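Putative membrane anchored protein (Corynebacterium diphtheriae, PDB 3LSO) is of unknown function but is probably anchored in the cell membrane, carrying an elongated, all-beta chain of sandwich-like domains. Local coordinates at residues G301-S306 with T449-A454; C32-A37 with A172-T177; V227-N232 with A248-I253; Y359-A364 with R394-D399. One frame throughout, in Å; residues are numbered along the deposited sequence.

Contact 1: residues G301-S306 with T449-A454; sequences GLINGS and TAFEIA
The hydroxyl of Thr-449, a residue whose methyl packs on Gly-301 and Leu-302, is gripped by two backbone groups of its own sheet, bonding to Phe-429 N and Ile-446 O. A buried hydroxyl is thereby satisfied, and the fixed rotation presents CG2 to the other strand, 4.0 Å from Gly-301 CA. Glycine, with no CB, lets the Thr-449 methyl lie close over its CA. The apolar core of the contact is Ile-303 against Phe-451. The CG1 branch of Ile-303 runs opposite the backbone nitrogen (chi1 175°) and carries CD1 forward to lie 3.9 Å from Phe-451 CD2, the two side chains crossing at about a right angle, while the same methyl is 3.5 Å from Thr-449 O. No hydrogen bond joins the segments: strand 298-303 and strand 440-453 belong to different sheets, which face each other as in a beta sandwich. Tyr-427, from the strand paired with Phe-451, meets the ring of Phe-451 with the planes about 20° apart. Beyond Ile-303 the chain reverses in a type I' turn, where Asn-304 and Gly-305 readily take the positive phi needed, and Ser-306 N bonds back to Ile-303 O at 3.1 Å. Ala-450 O bonds to Thr-308 OG1, just past this turn.

Contact 2: residues C32-A37 with A172-T177; sequences CSVSAA and ANTTCT
Cys-32 and Cys-176 face each other as a non-hydrogen-bonded pair and are covalently joined, SG to SG 2.1 Å. Both CB atoms stand on the face of Val-34, Ala-36, Ala-172 and Thr-174, and matching torsions, each SG beside its own backbone N (chi1 -62° and -59°), bring the sulfurs together. Along this face bumps and hollows interlock. Thr-174 fits between Cys-32 and Val-34: its methyl CG2 comes 4.1 Å from Cys-32 CB, while OG1 sits 4.0 Å from Val-34 CG2. The other branch of Val-34, CG1, leans onto the methyl of Ala-172, which nestles between it and Ala-36 CB at 3.8 Å. Alanines suit this end because two bare methyls can meet directly and Ala-172 still fits beside Val-34 CG1. This is a cross-strand disulfide in an antiparallel sheet, within an N-terminal domain whose family belongs to the immunoglobulin-like E-set clan. The pairs Ser-33 with Thr-175 and Ser-35 with Asn-173 supply four backbone hydrogen bonds, Asn-173 N to Ser-35 O being 2.8 Å long. Their polar side chains line the opposite face, where Asn-173 OD1 bonds to Thr-164 OG1. Strand 41-54 flanks segment 32-37, and strand 150-167 flanks segment 172-177.

Contact 3: residues V227-N232 with A248-I253; sequences VQFFVN and ASTSII
Phe-229 and Thr-250 point at each other from opposite strands, and the threonine methyl lands on the flat of the ring. Thr-250 CG2 lies 3.9 Å from the ring centroid and 21° off the normal, a CH-pi contact displaced toward the CD1 side, where the closest carbon is 3.7 Å from CG2. The threonine torsion makes this possible: OG1 is turned opposite the backbone nitrogen (chi1 -165°), and the methyl is the branch that faces the aromatic. The other face of the ring is covered by Val-227 CG1 from the same strand, so the phenyl is clamped between two aliphatic groups. At its rim CZ meets Ala-248 O, which lies in the ring plane at 3.7 Å. Either side of this centre lie smaller contacts. Val-227 CB rests against Ala-248 CB at 3.9 Å, where the backbones are nearest and the short methyl of Ala-248 suffices. Farther on they splay apart, and longer side chains span the gap: Val-231 CG2 and Ile-252 CD1 meet tip to tip at 3.9 Å. No hydrogen bond crosses. The strand axes lie 8.2 Å apart and 35° from parallel, as in an aligned beta sandwich with immunoglobulin-like topology. Strand 226-231 runs between strands 234-241 and 258-267 in one sheet; strand 247-253 borders strand 208-214 in the other, from which Ile-211 and Ala-213 also touch Phe-229.

Contact 4: residues Y359-A364 with R394-D399; sequences YSSKLA and RGFHSD
Leu-363 lies across the ring of Phe-396, its partner in a non-hydrogen-bonded pair. Its CB already comes 4.0 Å from Phe-396 CE1; CG then sits over the ring face, and CD1 continues along it toward CZ. The second branch, CD2, turns to the aliphatic part of Arg-394 and meets CD at 4.1 Å. Extension opposite the backbone nitrogen (chi1 -163°) sends the leucine along this course, and a branched chain suits it because one fork serves the phenyl and the other the arginine. Arg-394 NH1 bonds to Glu-391 O. On the face of Lys-362 and His-397, the imidazole ND1 of His-397 is approached by Ala-364 CB at 3.4 Å, while NE2 has a weak hydrogen bond to Tyr-378 O. Lys-362 and His-397 exchange two backbone bonds, with Lys-362 N to His-397 O at 2.7 Å, and Ala-364 N adds another to Gly-395 O. Where the strands fray, Asp-399 N reaches Ser-360 O at 3.3 Å from 41° above the carbonyl plane. A water also donates to Ser-360 O and links it to Ser-398 OG, an atom that also hydrogen-bonds to Thr-400 OG1. The ring of Tyr-359 comes against Ser-398 CB, 3.9 Å from CE1. The arrangement is a twisted antiparallel pair within a mixed sheet: strand 394-398 lies between strands 361-366 and 335-343, while strand 361-366 turns back to pair with the short strand 369-370.

How the contacts relate
From the N terminus, contact 2 comes first, closing a loop of 134 residues within the N-terminal domain by joining neighbouring strands. Contact 3 follows in series and closes a loop of just 15 residues, packing the two sheets of the central sandwich together. Contact 1 then opens at 301-306 and closes 142 residues later at 449-454, bringing the first and last strands of the third region face to face across its sheets. Nested inside that loop, contact 4 closes 29 residues and pairs two strands of the sheet that 440-453 also joins. No loops cross. The chain is elongated: contacts 2 and 4 have centres 99 Å apart, whereas contacts 1 and 3 approach to about 8 Å between nearest atoms.

Contact 1: residues G301-S306 with T449-A454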
loop_
_atom_site.group_PDB
_atom_site.type_symbol
_atom_site.label_atom_id
_atom_site.label_comp_id
_atom_site.label_asym_id
_atom_site.label_seq_id
_atom_site.Cartn_x
_atom_site.Cartn_y
_atom_site.Cartn_z
ATOM N N GLY B 301 -24.095 -10.266 12.215
ATOM C CA GLY B 301 -25.198 -10.594 11.351
ATOM C C GLY B 301 -24.757 -11.389 10.152
ATOM O O GLY B 301 -23.591 -11.772 10.047
ATOM N N LEU B 302 -25.702 -11.652 9.256
ATOM C CA LEU B 302 -25.470 -12.424 8.057
ATOM C C LEU B 302 -26.455 -11.908 7.051
ATOM O O LEU B 302 -27.602 -11.609 7.408
ATOM C CB LEU B 302 -25.786 -13.903 8.290
ATOM C CG LEU B 302 -24.919 -14.788 9.188
ATOM C CD1 LEU B 302 -25.699 -15.998 9.743
ATOM C CD2 LEU B 302 -23.696 -15.238 8.423
ATOM N N ILE B 303 -26.009 -11.774 5.804
ATOM C CA ILE B 303 -26.921 -11.577 4.681
ATOM C C ILE B 303 -26.635 -12.667 3.667
ATOM O O ILE B 303 -25.483 -12.892 3.316
ATOM C CB ILE B 303 -26.818 -10.188 4.061
ATOM C CG1 ILE B 303 -27.704 -10.106 2.821
ATOM C CG2 ILE B 303 -25.388 -9.892 3.669
ATOM C CD1 ILE B 303 -28.183 -8.700 2.508
ATOM N N ASN B 304 -27.684 -13.366 3.238
ATOM C CA ASN B 304 -27.552 -14.555 2.390
ATOM C C ASN B 304 -26.552 -15.547 2.974
ATOM O O ASN B 304 -25.798 -16.199 2.249
ATOM C CB ASN B 304 -27.186 -14.188 0.950
ATOM C CG ASN B 304 -28.321 -13.495 0.214
ATOM O OD1 ASN B 304 -29.460 -13.528 0.652
ATOM N ND2 ASN B 304 -28.008 -12.861 -0.908
ATOM N N GLY B 305 -26.548 -15.640 4.298
ATOM C CA GLY B 305 -25.705 -16.614 5.000
ATOM C C GLY B 305 -24.218 -16.295 5.153
ATOM O O GLY B 305 -23.438 -17.165 5.570
ATOM N N SER B 306 -23.834 -15.064 4.818
ATOM C CA SER B 306 -22.486 -14.596 5.053
ATOM C C SER B 306 -22.487 -13.255 5.729
ATOM O O SER B 306 -23.410 -12.464 5.564
ATOM C CB SER B 306 -21.724 -14.485 3.742
ATOM O OG SER B 306 -21.620 -15.752 3.127
ATOM N N THR B 449 -24.549 -7.060 7.522
ATOM C CA THR B 449 -25.692 -7.319 6.674
ATOM C C THR B 449 -25.702 -6.390 5.451
ATOM O O THR B 449 -26.645 -6.380 4.666
ATOM C CB THR B 449 -27.025 -7.203 7.474
ATOM O OG1 THR B 449 -27.324 -5.826 7.779
ATOM C CG2 THR B 449 -26.941 -8.031 8.768
ATOM N N ALA B 450 -24.636 -5.616 5.276
ATOM C CA ALA B 450 -24.635 -4.563 4.244
ATOM C C ALA B 450 -24.751 -5.116 2.824
ATOM O O ALA B 450 -24.115 -6.122 2.513
ATOM C CB ALA B 450 -23.377 -3.723 4.361
ATOM N N PHE B 451 -25.517 -4.451 1.970
ATOM C CA PHE B 451 -25.551 -4.806 0.565
ATOM C C PHE B 451 -25.496 -3.563 -0.295
ATOM O O PHE B 451 -25.873 -2.490 0.151
ATOM C CB PHE B 451 -26.780 -5.661 0.241
ATOM C CG PHE B 451 -28.111 -4.941 0.383
ATOM C CD1 PHE B 451 -28.651 -4.224 -0.677
ATOM C CD2 PHE B 451 -28.836 -5.026 1.554
ATOM C CE1 PHE B 451 -29.848 -3.594 -0.568
ATOM C CE2 PHE B 451 -30.047 -4.392 1.669
ATOM C CZ PHE B 451 -30.551 -3.676 0.604
ATOM N N GLU B 452 -25.007 -3.705 -1.522
ATOM C CA GLU B 452 -24.968 -2.584 -2.443
ATOM C C GLU B 452 -25.847 -2.864 -3.636
ATOM O O GLU B 452 -25.797 -3.940 -4.199
ATOM C CB GLU B 452 -23.538 -2.263 -2.898
ATOM C CG GLU B 452 -23.368 -0.818 -3.398
ATOM C CD GLU B 452 -21.926 -0.397 -3.698
ATOM O OE1 GLU B 452 -20.974 -1.005 -3.162
ATOM O OE2 GLU B 452 -21.755 0.566 -4.483
ATOM N N ILE B 453 -26.680 -1.894 -3.984
ATOM C CA ILE B 453 -27.346 -1.870 -5.268
ATOM C C ILE B 453 -26.441 -1.107 -6.192
ATOM O O ILE B 453 -26.209 0.073 -5.977
ATOM C CB ILE B 453 -28.682 -1.133 -5.184
ATOM C CG1 ILE B 453 -29.640 -1.845 -4.218
ATOM C CG2 ILE B 453 -29.283 -0.950 -6.566
ATOM C CD1 ILE B 453 -29.955 -3.264 -4.568
ATOM N N ALA B 454 -25.925 -1.769 -7.218
ATOM C CA ALA B 454 -24.893 -1.149 -8.066
ATOM C C ALA B 454 -25.324 0.178 -8.678
ATOM O O ALA B 454 -26.516 0.490 -8.762
ATOM C CB ALA B 454 -24.382 -2.114 -9.141
#

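Contact 2: residues C32-A37 with A172-T177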
loop_
_atom_site.group_PDB
_atom_site.type_symbol
_atom_site.label_atom_id
_atom_site.label_comp_id
_atom_site.label_asym_id
_atom_site.label_seq_id
_atom_site.Cartn_x
_atom_site.Cartn_y
_atom_site.Cartn_z
ATOM N N CYS B 32 45.313 -10.565 -18.369
ATOM C CA CYS B 32 45.941 -9.247 -18.400
ATOM C C CYS B 32 47.073 -9.138 -19.420
ATOM O O CYS B 32 47.932 -10.008 -19.479
ATOM C CB CYS B 32 46.433 -8.875 -16.999
ATOM S SG CYS B 32 45.074 -8.768 -15.788
ATOM N N SER B 33 47.037 -8.091 -20.241
ATOM C CA SER B 33 48.158 -7.729 -21.110
ATOM C C SER B 33 48.870 -6.501 -20.576
ATOM O O SER B 33 48.237 -5.491 -20.247
ATOM C CB SER B 33 47.705 -7.423 -22.542
ATOM O OG SER B 33 47.218 -8.574 -23.181
ATOM N N VAL B 34 50.190 -6.599 -20.513
ATOM C CA VAL B 34 51.042 -5.462 -20.209
ATOM C C VAL B 34 51.757 -5.032 -21.474
ATOM O O VAL B 34 52.246 -5.859 -22.243
ATOM C CB VAL B 34 52.098 -5.825 -19.170
ATOM C CG1 VAL B 34 52.930 -4.585 -18.807
ATOM C CG2 VAL B 34 51.440 -6.461 -17.938
ATOM N N SER B 35 51.785 -3.728 -21.696
ATOM C CA SER B 35 52.569 -3.128 -22.768
ATOM C C SER B 35 53.439 -2.022 -22.158
ATOM O O SER B 35 52.943 -1.038 -21.604
ATOM C CB SER B 35 51.664 -2.585 -23.871
ATOM O OG SER B 35 52.427 -2.167 -24.991
ATOM N N ALA B 36 54.744 -2.220 -22.220
ATOM C CA ALA B 36 55.696 -1.264 -21.671
ATOM C C ALA B 36 56.665 -0.794 -22.740
ATOM O O ALA B 36 56.858 -1.461 -23.767
ATOM C CB ALA B 36 56.469 -1.887 -20.512
ATOM N N ALA B 37 57.277 0.353 -22.473
ATOM C CA ALA B 37 58.358 0.871 -23.282
ATOM C C ALA B 37 57.897 1.150 -24.702
ATOM O O ALA B 37 58.455 0.631 -25.663
ATOM C CB ALA B 37 59.509 -0.097 -23.274
ATOM N N ALA B 172 54.139 1.479 -18.167
ATOM C CA ALA B 172 53.473 0.241 -18.591
ATOM C C ALA B 172 51.948 0.306 -18.518
ATOM O O ALA B 172 51.381 0.713 -17.493
ATOM C CB ALA B 172 53.990 -0.951 -17.807
ATOM N N ASN B 173 51.292 -0.104 -19.604
ATOM C CA ASN B 173 49.837 -0.120 -19.659
ATOM C C ASN B 173 49.330 -1.539 -19.545
ATOM O O ASN B 173 49.574 -2.362 -20.412
ATOM C CB ASN B 173 49.325 0.517 -20.953
ATOM C CG ASN B 173 49.803 1.948 -21.135
ATOM O OD1 ASN B 173 49.647 2.801 -20.245
ATOM N ND2 ASN B 173 50.393 2.224 -22.299
ATOM N N THR B 174 48.616 -1.825 -18.471
ATOM C CA THR B 174 48.058 -3.141 -18.294
ATOM C C THR B 174 46.606 -3.130 -18.727
ATOM O O THR B 174 45.863 -2.216 -18.376
ATOM C CB THR B 174 48.166 -3.568 -16.840
ATOM O OG1 THR B 174 49.510 -3.361 -16.392
ATOM C CG2 THR B 174 47.789 -5.041 -16.667
ATOM N N THR B 175 46.202 -4.132 -19.499
ATOM C CA THR B 175 44.801 -4.286 -19.871
ATOM C C THR B 175 44.344 -5.683 -19.489
ATOM O O THR B 175 44.974 -6.655 -19.879
ATOM C CB THR B 175 44.592 -4.080 -21.367
ATOM O OG1 THR B 175 44.457 -2.690 -21.619
ATOM C CG2 THR B 175 43.317 -4.772 -21.847
ATOM N N CYS B 176 43.251 -5.769 -18.740
ATOM C CA CYS B 176 42.722 -7.035 -18.282
ATOM C C CYS B 176 41.322 -7.271 -18.814
ATOM O O CYS B 176 40.443 -6.427 -18.636
ATOM C CB CYS B 176 42.690 -7.073 -16.762
ATOM S SG CYS B 176 44.286 -6.842 -16.002
ATOM N N THR B 177 41.121 -8.425 -19.448
ATOM C CA THR B 177 39.819 -8.808 -19.970
ATOM C C THR B 177 39.318 -10.049 -19.264
ATOM O O THR B 177 40.096 -10.939 -18.910
ATOM C CB THR B 177 39.868 -9.151 -21.480
ATOM O OG1 THR B 177 40.453 -10.452 -21.658
ATOM C CG2 THR B 177 40.640 -8.099 -22.287
#

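Contact 3: residues V227-N232 with A248-I253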
loop_
_atom_site.group_PDB
_atom_site.type_symbol
_atom_site.label_atom_id
_atom_site.label_comp_id
_atom_site.label_asym_id
_atom_site.label_seq_id
_atom_site.Cartn_x
_atom_site.Cartn_y
_atom_site.Cartn_z
ATOM N N VAL B 227 -3.072 20.092 -5.721
ATOM C CA VAL B 227 -3.713 18.782 -5.923
ATOM C C VAL B 227 -5.157 18.900 -6.410
ATOM O O VAL B 227 -5.932 19.680 -5.869
ATOM C CB VAL B 227 -3.680 17.917 -4.639
ATOM C CG1 VAL B 227 -4.638 16.737 -4.739
ATOM C CG2 VAL B 227 -2.266 17.428 -4.376
ATOM N N GLN B 228 -5.495 18.127 -7.440
ATOM C CA GLN B 228 -6.859 18.037 -7.919
ATOM C C GLN B 228 -7.498 16.762 -7.414
ATOM O O GLN B 228 -6.992 15.663 -7.661
ATOM C CB GLN B 228 -6.923 18.044 -9.435
ATOM C CG GLN B 228 -8.352 17.967 -9.948
ATOM C CD GLN B 228 -9.182 19.184 -9.548
ATOM O OE1 GLN B 228 -9.964 19.140 -8.591
ATOM N NE2 GLN B 228 -8.992 20.290 -10.267
ATOM N N PHE B 229 -8.604 16.902 -6.696
ATOM C CA PHE B 229 -9.324 15.738 -6.212
ATOM C C PHE B 229 -10.397 15.354 -7.205
ATOM O O PHE B 229 -10.847 16.185 -8.004
ATOM C CB PHE B 229 -9.935 16.012 -4.842
ATOM C CG PHE B 229 -8.917 16.098 -3.744
ATOM C CD1 PHE B 229 -8.402 17.311 -3.357
ATOM C CD2 PHE B 229 -8.463 14.955 -3.114
ATOM C CE1 PHE B 229 -7.470 17.383 -2.349
ATOM C CE2 PHE B 229 -7.545 15.025 -2.115
ATOM C CZ PHE B 229 -7.042 16.246 -1.730
ATOM N N PHE B 230 -10.788 14.089 -7.170
ATOM C CA PHE B 230 -11.870 13.618 -8.000
ATOM C C PHE B 230 -12.763 12.727 -7.175
ATOM O O PHE B 230 -12.292 11.958 -6.326
ATOM C CB PHE B 230 -11.338 12.800 -9.160
ATOM C CG PHE B 230 -10.537 13.577 -10.143
ATOM C CD1 PHE B 230 -11.103 13.995 -11.335
ATOM C CD2 PHE B 230 -9.197 13.845 -9.910
ATOM C CE1 PHE B 230 -10.350 14.692 -12.278
ATOM C CE2 PHE B 230 -8.436 14.558 -10.851
ATOM C CZ PHE B 230 -9.022 14.981 -12.034
ATOM N N VAL B 231 -14.057 12.830 -7.430
ATOM C CA VAL B 231 -15.018 11.918 -6.854
ATOM C C VAL B 231 -15.606 11.213 -8.053
ATOM O O VAL B 231 -15.983 11.864 -9.031
ATOM C CB VAL B 231 -16.117 12.642 -6.050
ATOM C CG1 VAL B 231 -17.127 11.650 -5.564
ATOM C CG2 VAL B 231 -15.528 13.352 -4.863
ATOM N N ASN B 232 -15.643 9.890 -7.989
ATOM C CA ASN B 232 -16.118 9.090 -9.096
ATOM C C ASN B 232 -15.669 9.611 -10.446
ATOM O O ASN B 232 -16.466 9.785 -11.374
ATOM C CB ASN B 232 -17.629 8.904 -9.011
ATOM C CG ASN B 232 -18.028 7.776 -8.047
ATOM O OD1 ASN B 232 -17.214 7.247 -7.277
ATOM N ND2 ASN B 232 -19.283 7.403 -8.099
ATOM N N ALA B 248 -2.483 18.243 1.263
ATOM C CA ALA B 248 -3.516 19.050 0.624
ATOM C C ALA B 248 -4.834 18.481 1.091
ATOM O O ALA B 248 -4.977 17.269 1.193
ATOM C CB ALA B 248 -3.413 18.972 -0.886
ATOM N N SER B 249 -5.796 19.346 1.381
ATOM C CA SER B 249 -7.043 18.877 1.962
ATOM C C SER B 249 -8.258 19.494 1.339
ATOM O O SER B 249 -8.262 20.667 0.967
ATOM C CB SER B 249 -7.089 19.159 3.455
ATOM O OG SER B 249 -6.113 18.404 4.131
ATOM N N THR B 250 -9.306 18.687 1.249
ATOM C CA THR B 250 -10.621 19.181 0.886
ATOM C C THR B 250 -11.667 18.532 1.765
ATOM O O THR B 250 -11.407 17.536 2.427
ATOM C CB THR B 250 -10.911 18.997 -0.617
ATOM O OG1 THR B 250 -12.029 19.799 -0.980
ATOM C CG2 THR B 250 -11.178 17.560 -0.967
ATOM N N SER B 251 -12.842 19.129 1.792
ATOM C CA SER B 251 -13.960 18.626 2.554
ATOM C C SER B 251 -15.025 18.463 1.506
ATOM O O SER B 251 -15.157 19.323 0.634
ATOM C CB SER B 251 -14.375 19.675 3.595
ATOM O OG SER B 251 -15.420 19.218 4.442
ATOM N N ILE B 252 -15.768 17.362 1.559
ATOM C CA ILE B 252 -16.845 17.132 0.582
ATOM C C ILE B 252 -18.142 16.603 1.186
ATOM O O ILE B 252 -18.128 15.927 2.213
ATOM C CB ILE B 252 -16.399 16.192 -0.528
ATOM C CG1 ILE B 252 -15.895 14.880 0.048
ATOM C CG2 ILE B 252 -15.292 16.834 -1.368
ATOM C CD1 ILE B 252 -15.295 14.020 -1.022
ATOM N N ILE B 253 -19.270 16.904 0.555
ATOM C CA ILE B 253 -20.551 16.441 1.077
ATOM C C ILE B 253 -21.179 15.499 0.059
ATOM O O ILE B 253 -21.432 15.904 -1.061
ATOM C CB ILE B 253 -21.496 17.637 1.368
ATOM C CG1 ILE B 253 -20.867 18.570 2.415
ATOM C CG2 ILE B 253 -22.850 17.143 1.818
ATOM C CD1 ILE B 253 -21.492 19.972 2.518
#

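Contact 4: residues Y359-A364 with R394-D399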
loop_
_atom_site.group_PDB
_atom_site.type_symbol
_atom_site.label_atom_id
_atom_site.label_comp_id
_atom_site.label_asym_id
_atom_site.label_seq_id
_atom_site.Cartn_x
_atom_site.Cartn_y
_atom_site.Cartn_z
ATOM N N TYR B 359 -35.110 -19.469 19.857
ATOM C CA TYR B 359 -35.732 -19.810 21.124
ATOM C C TYR B 359 -37.152 -19.423 20.947
ATOM O O TYR B 359 -37.427 -18.464 20.214
ATOM C CB TYR B 359 -35.082 -19.049 22.296
ATOM C CG TYR B 359 -34.970 -17.535 22.166
ATOM C CD1 TYR B 359 -36.044 -16.701 22.447
ATOM C CD2 TYR B 359 -33.773 -16.931 21.816
ATOM C CE1 TYR B 359 -35.931 -15.309 22.339
ATOM C CE2 TYR B 359 -33.645 -15.533 21.738
ATOM C CZ TYR B 359 -34.725 -14.725 21.987
ATOM O OH TYR B 359 -34.614 -13.332 21.869
ATOM N N SER B 360 -38.056 -20.155 21.591
ATOM C CA SER B 360 -39.471 -19.901 21.386
ATOM C C SER B 360 -39.769 -18.481 21.833
ATOM O O SER B 360 -39.188 -17.970 22.806
ATOM C CB SER B 360 -40.359 -20.941 22.068
ATOM O OG SER B 360 -39.984 -21.087 23.404
ATOM N N SER B 361 -40.612 -17.810 21.066
ATOM C CA SER B 361 -40.815 -16.384 21.286
ATOM C C SER B 361 -42.137 -15.983 20.742
ATOM O O SER B 361 -42.722 -16.709 19.940
ATOM C CB SER B 361 -39.714 -15.540 20.650
ATOM O OG SER B 361 -39.513 -15.951 19.337
ATOM N N LYS B 362 -42.623 -14.855 21.218
ATOM C CA LYS B 362 -43.883 -14.361 20.752
ATOM C C LYS B 362 -43.654 -13.109 19.944
ATOM O O LYS B 362 -42.810 -12.300 20.285
ATOM C CB LYS B 362 -44.862 -14.233 21.915
ATOM C CG LYS B 362 -45.575 -15.619 22.186
ATOM C CD LYS B 362 -46.203 -15.751 23.574
ATOM C CE LYS B 362 -47.358 -16.791 23.629
ATOM N NZ LYS B 362 -46.901 -18.205 23.387
ATOM N N LEU B 363 -44.323 -12.999 18.812
ATOM C CA LEU B 363 -44.147 -11.828 17.982
ATOM C C LEU B 363 -45.045 -10.752 18.503
ATOM O O LEU B 363 -46.203 -10.697 18.130
ATOM C CB LEU B 363 -44.537 -12.106 16.534
ATOM C CG LEU B 363 -44.049 -11.121 15.470
ATOM C CD1 LEU B 363 -44.238 -11.790 14.127
ATOM C CD2 LEU B 363 -44.725 -9.745 15.515
ATOM N N ALA B 364 -44.508 -9.872 19.324
ATOM C CA ALA B 364 -45.318 -8.867 19.979
ATOM C C ALA B 364 -45.423 -7.565 19.201
ATOM O O ALA B 364 -46.461 -6.926 19.232
ATOM C CB ALA B 364 -44.760 -8.592 21.341
ATOM N N ARG B 394 -40.303 -6.676 12.981
ATOM C CA ARG B 394 -41.116 -7.597 13.727
ATOM C C ARG B 394 -40.300 -7.949 14.936
ATOM O O ARG B 394 -39.216 -8.533 14.791
ATOM C CB ARG B 394 -41.373 -8.870 12.942
ATOM C CG ARG B 394 -42.116 -8.679 11.620
ATOM C CD ARG B 394 -43.549 -8.274 11.844
ATOM N NE ARG B 394 -44.261 -8.233 10.589
ATOM C CZ ARG B 394 -44.248 -7.204 9.746
ATOM N NH1 ARG B 394 -43.536 -6.101 10.016
ATOM N NH2 ARG B 394 -44.948 -7.295 8.619
ATOM N N GLY B 395 -40.820 -7.607 16.128
ATOM C CA GLY B 395 -40.101 -7.802 17.387
ATOM C C GLY B 395 -40.622 -8.923 18.272
ATOM O O GLY B 395 -41.820 -9.011 18.561
ATOM N N PHE B 396 -39.700 -9.741 18.746
ATOM C CA PHE B 396 -40.012 -11.010 19.385
ATOM C C PHE B 396 -39.633 -11.014 20.838
ATOM O O PHE B 396 -38.598 -10.458 21.210
ATOM C CB PHE B 396 -39.207 -12.097 18.692
ATOM C CG PHE B 396 -39.619 -12.338 17.260
ATOM C CD1 PHE B 396 -40.560 -13.334 16.948
ATOM C CD2 PHE B 396 -39.048 -11.587 16.221
ATOM C CE1 PHE B 396 -40.933 -13.573 15.617
ATOM C CE2 PHE B 396 -39.402 -11.817 14.891
ATOM C CZ PHE B 396 -40.350 -12.823 14.577
ATOM N N HIS B 397 -40.450 -11.639 21.669
ATOM C CA HIS B 397 -40.169 -11.723 23.085
ATOM C C HIS B 397 -40.082 -13.179 23.482
ATOM O O HIS B 397 -40.888 -13.990 23.062
ATOM C CB HIS B 397 -41.302 -11.095 23.879
ATOM C CG HIS B 397 -41.359 -9.604 23.811
ATOM N ND1 HIS B 397 -41.692 -8.935 22.657
ATOM C CD2 HIS B 397 -41.191 -8.654 24.760
ATOM C CE1 HIS B 397 -41.697 -7.637 22.890
ATOM N NE2 HIS B 397 -41.403 -7.440 24.159
ATOM N N SER B 398 -39.124 -13.522 24.318
ATOM C CA SER B 398 -39.015 -14.888 24.786
ATOM C C SER B 398 -40.305 -15.296 25.486
ATOM O O SER B 398 -40.938 -14.490 26.176
ATOM C CB SER B 398 -37.855 -14.985 25.755
ATOM O OG SER B 398 -37.909 -16.217 26.448
ATOM N N ASP B 399 -40.711 -16.545 25.324
ATOM C CA ASP B 399 -41.901 -16.998 26.035
ATOM C C ASP B 399 -41.551 -17.703 27.335
ATOM O O ASP B 399 -42.380 -18.382 27.922
ATOM C CB ASP B 399 -42.812 -17.846 25.142
ATOM C CG ASP B 399 -42.153 -19.147 24.671
ATOM O OD1 ASP B 399 -40.912 -19.327 24.828
ATOM O OD2 ASP B 399 -42.893 -20.002 24.130
HETATM O O HOH W 1 -37.812 -18.589 25.156
#